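Local coordinates for Non-structural protein 3 (Porcine deltacoronavirus, PDB 6LN0) that probably combines an ADP-ribose-binding macro domain with a papain-like protease that cleaves the viral polyprotein, within a multidomain coronavirus protein, at residues 327-332 / 370-375; 333-338 / 361-366; 376-381 / 419-424. All coordinates share one frame; numbering follows the deposited sequence.

Contact 1 (327-332 / 370-375); sequences AFSATT and TPQSGK
Ser-329 lies alongside the turn at Gln-372 and Ser-373: its OG packs against Gln-372 CB and stands 2.8 Å from Ser-373 OG, a hydrogen bond in which either serine may donate. Both hydroxyls sit between backbone N and carbonyl carbon (chi1 73° for Ser-329), which turns them to meet. Small polar residues suit this place, each hydroxyl meeting its partner close to the backbone. Two antiparallel strands pair here in the sheet that leads to the zinc site, consistent with the fingers of a papain-like protease. Thr-331 and Thr-370 form a hydrogen-bonded pair: Thr-370 N gives to Thr-331 O at 2.8 Å, Thr-331 N to Thr-370 O at 3.1 Å. Thr-370 O is gripped twice, Gln-372 NE2 also donating to it at 3.0 Å, and the two donors come from opposite faces of the carbonyl plane. A bend at chi2 (-70°) folds the glutamine back to do this. Ser-329 O takes Gln-372 N at 2.7 Å, where the chain turns. Glycine suits Gly-374, because its phi of 87° would press a CB against the carbonyl O of Ser-373, and Ala-327 O and Phe-328 CB also occupy that space. Ala-330 is small enough to sit beside Thr-370 O. On its other edge strand 327-332 pairs with strand 338-346, while the Phe-328 ring packs with Phe-369 and Phe-424.

Contact 2 (333-338 / 361-366); sequences ACCNTY and MKCDVW. With ZN (zinc ion), chain B.
Cys-334 and Cys-363 meet at the zinc ion of a Cys4 site, consistent with the zinc-binding fingers of coronavirus papain-like proteases, and Lys-362 flanks them. Cys-334 and Cys-335, adjacent in the chain, and Cys-363 each hold the zinc ion through SG at 2.3 Å; Cys-360 supplies the fourth sulfur and, with Cys-363, a CxxC pair. Cysteine suits the task because soft thiolate sulfur binds zinc tightly, and the positive ion probably keeps the sulfurs deprotonated and offsets their mutual repulsion. Cys-335 SG lies 3.6 Å from Cys-363 SG. Cys-334 SG lies 3.8 Å from Cys-363 SG, and both separations are set by sharing one ion. Both neighbouring cysteines place SG between backbone N and carbonyl carbon (chi1 46° in Cys-334, 51° in Cys-335), and this brings two consecutive sulfurs to the same metal. Val-365 closes one flank, its CG2 lying 4.1 Å from Cys-334 CB, an apolar methyl beside the sulfur-bearing carbon. Val-365 and Asp-364 both face Cys-360 in a G1 beta bulge. Across the other flank Lys-362 stretches an extended chain past Cys-335, with Lys-362 CD 4.2 Å from Cys-335 SG. A positive charge here would be expected to ease the negative charge gathered on the thiolates. The lysine then meets Thr-337 tip to tip: Lys-362 NZ donates a hydrogen bond to Thr-337 OG1 at 2.9 Å.

Contact 3 (376-381 / 419-424); sequences GAVAIG and ATYHRF
Ala-377 O accepts the shortest bond of this strand pair, from His-422 N at 2.8 Å, and also lies in the plane of the His-422 ring, at its edge beside CD2. Ala-377 N returns the bond to His-422 O at 3.0 Å. The next hydrogen-bonded pair repeats the pattern two residues on: Ala-379 N donates to Thr-420 O at 2.9 Å, and Thr-420 N to Ala-379 O. Regular antiparallel pairing thus runs from Gly-376 to Ile-380. One face carries Val-378, Ile-380, Ala-419 and Tyr-421. With chi1 at 172° the Tyr-421 ring swings away from its own N and across to the neighbouring strand, where Val-378 CG2 meets its edge 3.8 Å from Tyr-421 CD1 and OH ends near Gly-376 CA. The branched Val-378 and Ile-380, with Ala-419, reach Ile-317 of helix 313-322, as apolar residues should on a helix-covered face. The opposite face carries Ala-377, Ala-379, Thr-420 and His-422; Thr-420 OG1 and Tyr-351 OH share a hydrogen bond. At the end of the pair Phe-424 makes a CH-pi contact, Gly-376 CA 3.5 Å from the Phe-424 ring centroid and 10° off its normal. Glycine suits this place, since the position a CB would take is already filled by Tyr-421 OH and His-422 O. The chemistry implies a joint whose backbone hydrogen bonds set the register, while small residues let the aromatic rings lie close to the strands.

In the fold
Contacts 1 and 3 are strand pairs of one mixed sheet, in which strands 365-371, 327-332, 338-346, 376-383 and 416-423 follow one another in space; contact 2 joins a loop at its end to strand 365-371. The centres of contacts 1 and 3 are about 12 Å apart; strand 338-346 lies between, hydrogen-bonded to 327-332 on one edge and to 376-383 on the other. Contact 2 lies at the zinc end, its centre about 14 Å from that of contact 1 and about 19 Å from that of contact 3. Along the chain contact 2 falls within the span bridged by contact 1, and contact 3 comes later. The zinc site is thus tied through continuous sheet to the helix-covered region near Ile-317.

Contact 1 (327-332 / 370-375)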
loop_
_atom_site.group_PDB
_atom_site.type_symbol
_atom_site.label_atom_id
_atom_site.label_comp_id
_atom_site.label_asym_id
_atom_site.label_seq_id
_atom_site.Cartn_x
_atom_site.Cartn_y
_atom_site.Cartn_z
ATOM N N ALA A 327 10.773 31.331 18.367
ATOM C CA ALA A 327 9.755 31.926 19.219
ATOM C C ALA A 327 10.333 33.180 19.826
ATOM O O ALA A 327 11.541 33.261 20.070
ATOM C CB ALA A 327 9.298 30.971 20.328
ATOM N N PHE A 328 9.460 34.157 20.047
ATOM C CA PHE A 328 9.832 35.389 20.710
ATOM C C PHE A 328 8.602 35.962 21.391
ATOM O O PHE A 328 7.465 35.602 21.065
ATOM C CB PHE A 328 10.444 36.403 19.732
ATOM C CG PHE A 328 9.457 37.032 18.781
ATOM C CD1 PHE A 328 8.831 38.231 19.100
ATOM C CD2 PHE A 328 9.193 36.449 17.546
ATOM C CE1 PHE A 328 7.931 38.820 18.218
ATOM C CE2 PHE A 328 8.297 37.038 16.647
ATOM C CZ PHE A 328 7.657 38.218 16.987
ATOM N N SER A 329 8.855 36.823 22.375
ATOM C CA SER A 329 7.846 37.645 23.021
ATOM C C SER A 329 8.192 39.122 22.819
ATOM O O SER A 329 9.368 39.476 22.656
ATOM C CB SER A 329 7.761 37.311 24.512
ATOM O OG SER A 329 8.901 37.835 25.185
ATOM N N ALA A 330 7.165 39.984 22.838
ATOM C CA ALA A 330 7.355 41.412 22.588
ATOM C C ALA A 330 6.140 42.215 23.058
ATOM O O ALA A 330 5.129 41.659 23.486
ATOM C CB ALA A 330 7.621 41.675 21.104
ATOM N N THR A 331 6.257 43.543 22.972
ATOM C CA THR A 331 5.155 44.460 23.232
ATOM C C THR A 331 4.864 45.280 21.980
ATOM O O THR A 331 5.778 45.633 21.207
ATOM C CB THR A 331 5.452 45.418 24.408
ATOM O OG1 THR A 331 6.773 45.950 24.274
ATOM C CG2 THR A 331 5.335 44.701 25.757
ATOM N N THR A 332 3.592 45.588 21.774
ATOM C CA THR A 332 3.248 46.348 20.582
ATOM C C THR A 332 3.634 47.817 20.750
ATOM O O THR A 332 3.735 48.338 21.863
ATOM C CB THR A 332 1.753 46.216 20.275
ATOM O OG1 THR A 332 0.976 46.616 21.408
ATOM C CG2 THR A 332 1.395 44.774 19.931
ATOM N N THR A 370 8.432 45.721 20.207
ATOM C CA THR A 370 9.720 45.760 20.895
ATOM C C THR A 370 9.984 44.404 21.519
ATOM O O THR A 370 9.248 43.992 22.435
ATOM C CB THR A 370 9.748 46.865 21.949
ATOM O OG1 THR A 370 9.512 48.142 21.313
ATOM C CG2 THR A 370 11.084 46.868 22.641
ATOM N N PRO A 371 10.986 43.668 21.038
ATOM C CA PRO A 371 11.199 42.288 21.511
ATOM C C PRO A 371 11.655 42.242 22.958
ATOM O O PRO A 371 12.511 43.022 23.372
ATOM C CB PRO A 371 12.303 41.758 20.591
ATOM C CG PRO A 371 12.370 42.722 19.440
ATOM C CD PRO A 371 11.827 44.029 19.889
ATOM N N GLN A 372 11.112 41.287 23.720
ATOM C CA GLN A 372 11.579 41.035 25.080
ATOM C C GLN A 372 12.359 39.743 25.231
ATOM O O GLN A 372 12.977 39.549 26.285
ATOM C CB GLN A 372 10.409 40.991 26.068
ATOM C CG GLN A 372 9.412 42.093 25.858
ATOM C CD GLN A 372 9.981 43.457 26.237
ATOM O OE1 GLN A 372 10.597 43.610 27.305
ATOM N NE2 GLN A 372 9.767 44.452 25.371
ATOM N N SER A 373 12.324 38.849 24.240
ATOM C CA SER A 373 13.012 37.559 24.301
ATOM C C SER A 373 13.052 36.971 22.894
ATOM O O SER A 373 12.384 37.464 21.983
ATOM C CB SER A 373 12.319 36.615 25.283
ATOM O OG SER A 373 11.082 36.167 24.759
ATOM N N GLY A 374 13.835 35.899 22.723
ATOM C CA GLY A 374 14.079 35.329 21.412
ATOM C C GLY A 374 15.251 35.992 20.698
ATOM O O GLY A 374 15.763 37.044 21.096
ATOM N N LYS A 375 15.675 35.369 19.601
ATOM C CA LYS A 375 16.855 35.827 18.874
ATOM C C LYS A 375 16.527 36.605 17.607
ATOM O O LYS A 375 17.312 37.465 17.198
ATOM C CB LYS A 375 17.750 34.631 18.526
ATOM C CG LYS A 375 17.955 33.681 19.703
ATOM C CD LYS A 375 18.993 32.607 19.407
ATOM C CE LYS A 375 20.166 32.658 20.403
ATOM N NZ LYS A 375 19.806 32.355 21.836
#

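Contact 2 (333-338 / 361-366)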
loop_
_atom_site.group_PDB
_atom_site.type_symbol
_atom_site.label_atom_id
_atom_site.label_comp_id
_atom_site.label_asym_id
_atom_site.label_seq_id
_atom_site.Cartn_x
_atom_site.Cartn_y
_atom_site.Cartn_z
ATOM N N ALA A 333 3.895 48.475 19.630
ATOM C CA ALA A 333 4.124 49.914 19.656
ATOM C C ALA A 333 2.814 50.680 19.772
ATOM O O ALA A 333 2.775 51.758 20.372
ATOM C CB ALA A 333 4.884 50.351 18.409
ATOM N N CYS A 334 1.724 50.118 19.266
ATOM C CA CYS A 334 0.452 50.828 19.288
ATOM C C CYS A 334 -0.125 50.919 20.701
ATOM O O CYS A 334 -0.575 51.990 21.119
ATOM C CB CYS A 334 -0.539 50.145 18.354
ATOM S SG CYS A 334 -0.557 48.375 18.569
ATOM N N CYS A 335 -0.124 49.824 21.472
ATOM C CA CYS A 335 -0.739 49.893 22.793
ATOM C C CYS A 335 0.061 49.215 23.900
ATOM O O CYS A 335 -0.473 49.050 25.001
ATOM C CB CYS A 335 -2.148 49.272 22.741
ATOM S SG CYS A 335 -2.283 47.632 22.005
ATOM N N ASN A 336 1.319 48.842 23.668
ATOM C CA ASN A 336 2.142 48.148 24.675
ATOM C C ASN A 336 1.429 46.934 25.284
ATOM O O ASN A 336 1.379 46.737 26.508
ATOM C CB ASN A 336 2.600 49.134 25.741
ATOM C CG ASN A 336 3.390 50.268 25.129
ATOM O OD1 ASN A 336 2.834 51.324 24.810
ATOM N ND2 ASN A 336 4.681 50.034 24.887
ATOM N N THR A 337 0.861 46.113 24.407
ATOM C CA THR A 337 0.365 44.803 24.806
ATOM C C THR A 337 1.483 43.774 24.657
ATOM O O THR A 337 2.227 43.795 23.676
ATOM C CB THR A 337 -0.851 44.444 23.968
ATOM O OG1 THR A 337 -1.910 45.353 24.302
ATOM C CG2 THR A 337 -1.311 42.992 24.239
ATOM N N TYR A 338 1.654 42.941 25.674
ATOM C CA TYR A 338 2.605 41.832 25.605
ATOM C C TYR A 338 2.002 40.661 24.849
ATOM O O TYR A 338 0.812 40.365 24.996
ATOM C CB TYR A 338 2.975 41.388 27.010
ATOM C CG TYR A 338 3.969 40.267 27.149
ATOM C CD1 TYR A 338 5.338 40.509 27.101
ATOM C CD2 TYR A 338 3.543 38.971 27.426
ATOM C CE1 TYR A 338 6.270 39.468 27.288
ATOM C CE2 TYR A 338 4.462 37.928 27.606
ATOM C CZ TYR A 338 5.816 38.179 27.547
ATOM O OH TYR A 338 6.707 37.136 27.744
ATOM N N MET A 361 -4.984 43.056 17.472
ATOM C CA MET A 361 -6.436 42.927 17.420
ATOM C C MET A 361 -7.123 44.067 18.145
ATOM O O MET A 361 -8.193 44.515 17.716
ATOM C CB MET A 361 -6.882 41.578 18.000
ATOM C CG MET A 361 -6.110 41.122 19.208
ATOM S SD MET A 361 -6.117 39.299 19.429
ATOM C CE MET A 361 -5.701 38.695 17.793
ATOM N N LYS A 362 -6.505 44.579 19.211
ATOM C CA LYS A 362 -7.131 45.645 19.990
ATOM C C LYS A 362 -7.344 46.904 19.153
ATOM O O LYS A 362 -8.463 47.422 19.072
ATOM C CB LYS A 362 -6.295 45.951 21.228
ATOM C CG LYS A 362 -6.248 44.799 22.230
ATOM C CD LYS A 362 -5.347 45.125 23.411
ATOM C CE LYS A 362 -5.203 43.944 24.358
ATOM N NZ LYS A 362 -4.337 44.292 25.527
ATOM N N CYS A 363 -6.280 47.406 18.519
ATOM C CA CYS A 363 -6.288 48.661 17.776
ATOM C C CYS A 363 -6.550 48.486 16.284
ATOM O O CYS A 363 -6.667 49.490 15.568
ATOM C CB CYS A 363 -4.943 49.387 17.915
ATOM S SG CYS A 363 -4.136 49.403 19.540
ATOM N N ASP A 364 -6.565 47.251 15.791
ATOM C CA ASP A 364 -6.788 46.959 14.382
ATOM C C ASP A 364 -5.814 47.721 13.488
ATOM O O ASP A 364 -6.208 48.503 12.630
ATOM C CB ASP A 364 -8.233 47.260 13.981
ATOM C CG ASP A 364 -8.539 46.823 12.564
ATOM O OD1 ASP A 364 -7.868 45.875 12.088
ATOM O OD2 ASP A 364 -9.431 47.441 11.930
ATOM N N VAL A 365 -4.521 47.462 13.704
ATOM C CA VAL A 365 -3.449 48.005 12.880
ATOM C C VAL A 365 -2.317 46.991 12.826
ATOM O O VAL A 365 -2.155 46.159 13.721
ATOM C CB VAL A 365 -2.888 49.345 13.420
ATOM C CG1 VAL A 365 -3.859 50.460 13.179
ATOM C CG2 VAL A 365 -2.590 49.220 14.900
ATOM N N TRP A 366 -1.512 47.090 11.770
ATOM C CA TRP A 366 -0.236 46.394 11.669
ATOM C C TRP A 366 0.826 47.274 12.321
ATOM O O TRP A 366 1.165 48.339 11.797
ATOM C CB TRP A 366 0.087 46.085 10.209
ATOM C CG TRP A 366 -0.786 44.989 9.716
ATOM C CD1 TRP A 366 -1.985 45.126 9.089
ATOM C CD2 TRP A 366 -0.560 43.567 9.856
ATOM N NE1 TRP A 366 -2.518 43.885 8.815
ATOM C CE2 TRP A 366 -1.666 42.912 9.269
ATOM C CE3 TRP A 366 0.467 42.792 10.418
ATOM C CZ2 TRP A 366 -1.781 41.499 9.226
ATOM C CZ3 TRP A 366 0.356 41.387 10.379
ATOM C CH2 TRP A 366 -0.764 40.758 9.781
HETATM ZN ZN ZN B . -2.411 47.835 19.746
#

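Contact 3 (376-381 / 419-424)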
loop_
_atom_site.group_PDB
_atom_site.type_symbol
_atom_site.label_atom_id
_atom_site.label_comp_id
_atom_site.label_asym_id
_atom_site.label_seq_id
_atom_site.Cartn_x
_atom_site.Cartn_y
_atom_site.Cartn_z
ATOM N N GLY A 376 15.382 36.349 16.992
ATOM C CA GLY A 376 14.963 37.124 15.845
ATOM C C GLY A 376 13.619 36.638 15.358
ATOM O O GLY A 376 12.955 35.831 16.008
ATOM N N ALA A 377 13.221 37.129 14.189
ATOM C CA ALA A 377 11.950 36.719 13.619
ATOM C C ALA A 377 12.032 36.786 12.102
ATOM O O ALA A 377 12.679 37.683 11.556
ATOM C CB ALA A 377 10.807 37.599 14.130
ATOM N N VAL A 378 11.396 35.818 11.433
ATOM C CA VAL A 378 11.217 35.828 9.987
ATOM C C VAL A 378 9.852 36.408 9.687
ATOM O O VAL A 378 8.863 36.031 10.319
ATOM C CB VAL A 378 11.337 34.418 9.380
ATOM C CG1 VAL A 378 10.842 34.425 7.936
ATOM C CG2 VAL A 378 12.762 33.925 9.463
ATOM N N ALA A 379 9.782 37.304 8.707
ATOM C CA ALA A 379 8.523 37.887 8.274
ATOM C C ALA A 379 8.309 37.540 6.815
ATOM O O ALA A 379 9.267 37.501 6.040
ATOM C CB ALA A 379 8.516 39.413 8.454
ATOM N N ILE A 380 7.066 37.265 6.443
ATOM C CA ILE A 380 6.740 36.958 5.060
ATOM C C ILE A 380 5.637 37.892 4.612
ATOM O O ILE A 380 4.735 38.238 5.381
ATOM C CB ILE A 380 6.335 35.478 4.811
ATOM C CG1 ILE A 380 5.235 35.011 5.751
ATOM C CG2 ILE A 380 7.553 34.553 4.860
ATOM C CD1 ILE A 380 4.586 33.680 5.274
ATOM N N GLY A 381 5.734 38.301 3.357
ATOM C CA GLY A 381 4.787 39.193 2.722
ATOM C C GLY A 381 5.328 39.476 1.342
ATOM O O GLY A 381 6.285 38.836 0.909
ATOM N N ALA A 419 10.459 37.300 1.792
ATOM C CA ALA A 419 10.708 36.922 3.173
ATOM C C ALA A 419 11.960 37.655 3.625
ATOM O O ALA A 419 12.877 37.851 2.827
ATOM C CB ALA A 419 10.884 35.402 3.318
ATOM N N THR A 420 11.992 38.042 4.900
ATOM C CA THR A 420 13.137 38.708 5.508
ATOM C C THR A 420 13.352 38.139 6.898
ATOM O O THR A 420 12.397 37.751 7.582
ATOM C CB THR A 420 12.937 40.233 5.625
ATOM O OG1 THR A 420 11.687 40.499 6.269
ATOM C CG2 THR A 420 12.944 40.906 4.252
ATOM N N TYR A 421 14.612 38.083 7.316
ATOM C CA TYR A 421 14.966 37.702 8.678
ATOM C C TYR A 421 15.482 38.920 9.434
ATOM O O TYR A 421 16.382 39.616 8.959
ATOM C CB TYR A 421 16.022 36.598 8.703
ATOM C CG TYR A 421 16.524 36.358 10.096
ATOM C CD1 TYR A 421 15.700 35.755 11.049
ATOM C CD2 TYR A 421 17.791 36.775 10.489
ATOM C CE1 TYR A 421 16.125 35.555 12.354
ATOM C CE2 TYR A 421 18.225 36.574 11.791
ATOM C CZ TYR A 421 17.377 35.949 12.715
ATOM O OH TYR A 421 17.777 35.729 14.006
ATOM N N HIS A 422 14.922 39.162 10.612
ATOM C CA HIS A 422 15.241 40.317 11.442
ATOM C C HIS A 422 15.850 39.815 12.747
ATOM O O HIS A 422 15.133 39.327 13.623
ATOM C CB HIS A 422 13.999 41.147 11.710
ATOM C CG HIS A 422 13.187 41.453 10.485
ATOM N ND1 HIS A 422 13.268 42.662 9.818
ATOM C CD2 HIS A 422 12.246 40.727 9.834
ATOM C CE1 HIS A 422 12.422 42.658 8.801
ATOM N NE2 HIS A 422 11.788 41.496 8.790
ATOM N N ARG A 423 17.166 39.917 12.891
ATOM C CA ARG A 423 17.768 39.623 14.182
ATOM C C ARG A 423 17.421 40.722 15.181
ATOM O O ARG A 423 17.118 41.857 14.810
ATOM C CB ARG A 423 19.284 39.500 14.055
ATOM C CG ARG A 423 19.977 40.836 13.836
ATOM C CD ARG A 423 21.265 40.915 14.643
ATOM N NE ARG A 423 21.962 39.631 14.643
ATOM C CZ ARG A 423 23.017 39.358 13.882
ATOM N NH1 ARG A 423 23.500 40.289 13.062
ATOM N NH2 ARG A 423 23.587 38.156 13.942
ATOM N N PHE A 424 17.478 40.377 16.459
ATOM C CA PHE A 424 17.113 41.283 17.547
ATOM C C PHE A 424 18.388 41.784 18.228
ATOM O O PHE A 424 18.908 41.138 19.141
ATOM C CB PHE A 424 16.195 40.578 18.549
ATOM C CG PHE A 424 14.846 40.242 18.001
ATOM C CD1 PHE A 424 14.352 40.903 16.889
ATOM C CD2 PHE A 424 14.067 39.267 18.594
ATOM C CE1 PHE A 424 13.095 40.590 16.376
ATOM C CE2 PHE A 424 12.809 38.943 18.080
ATOM C CZ PHE A 424 12.326 39.607 16.975
#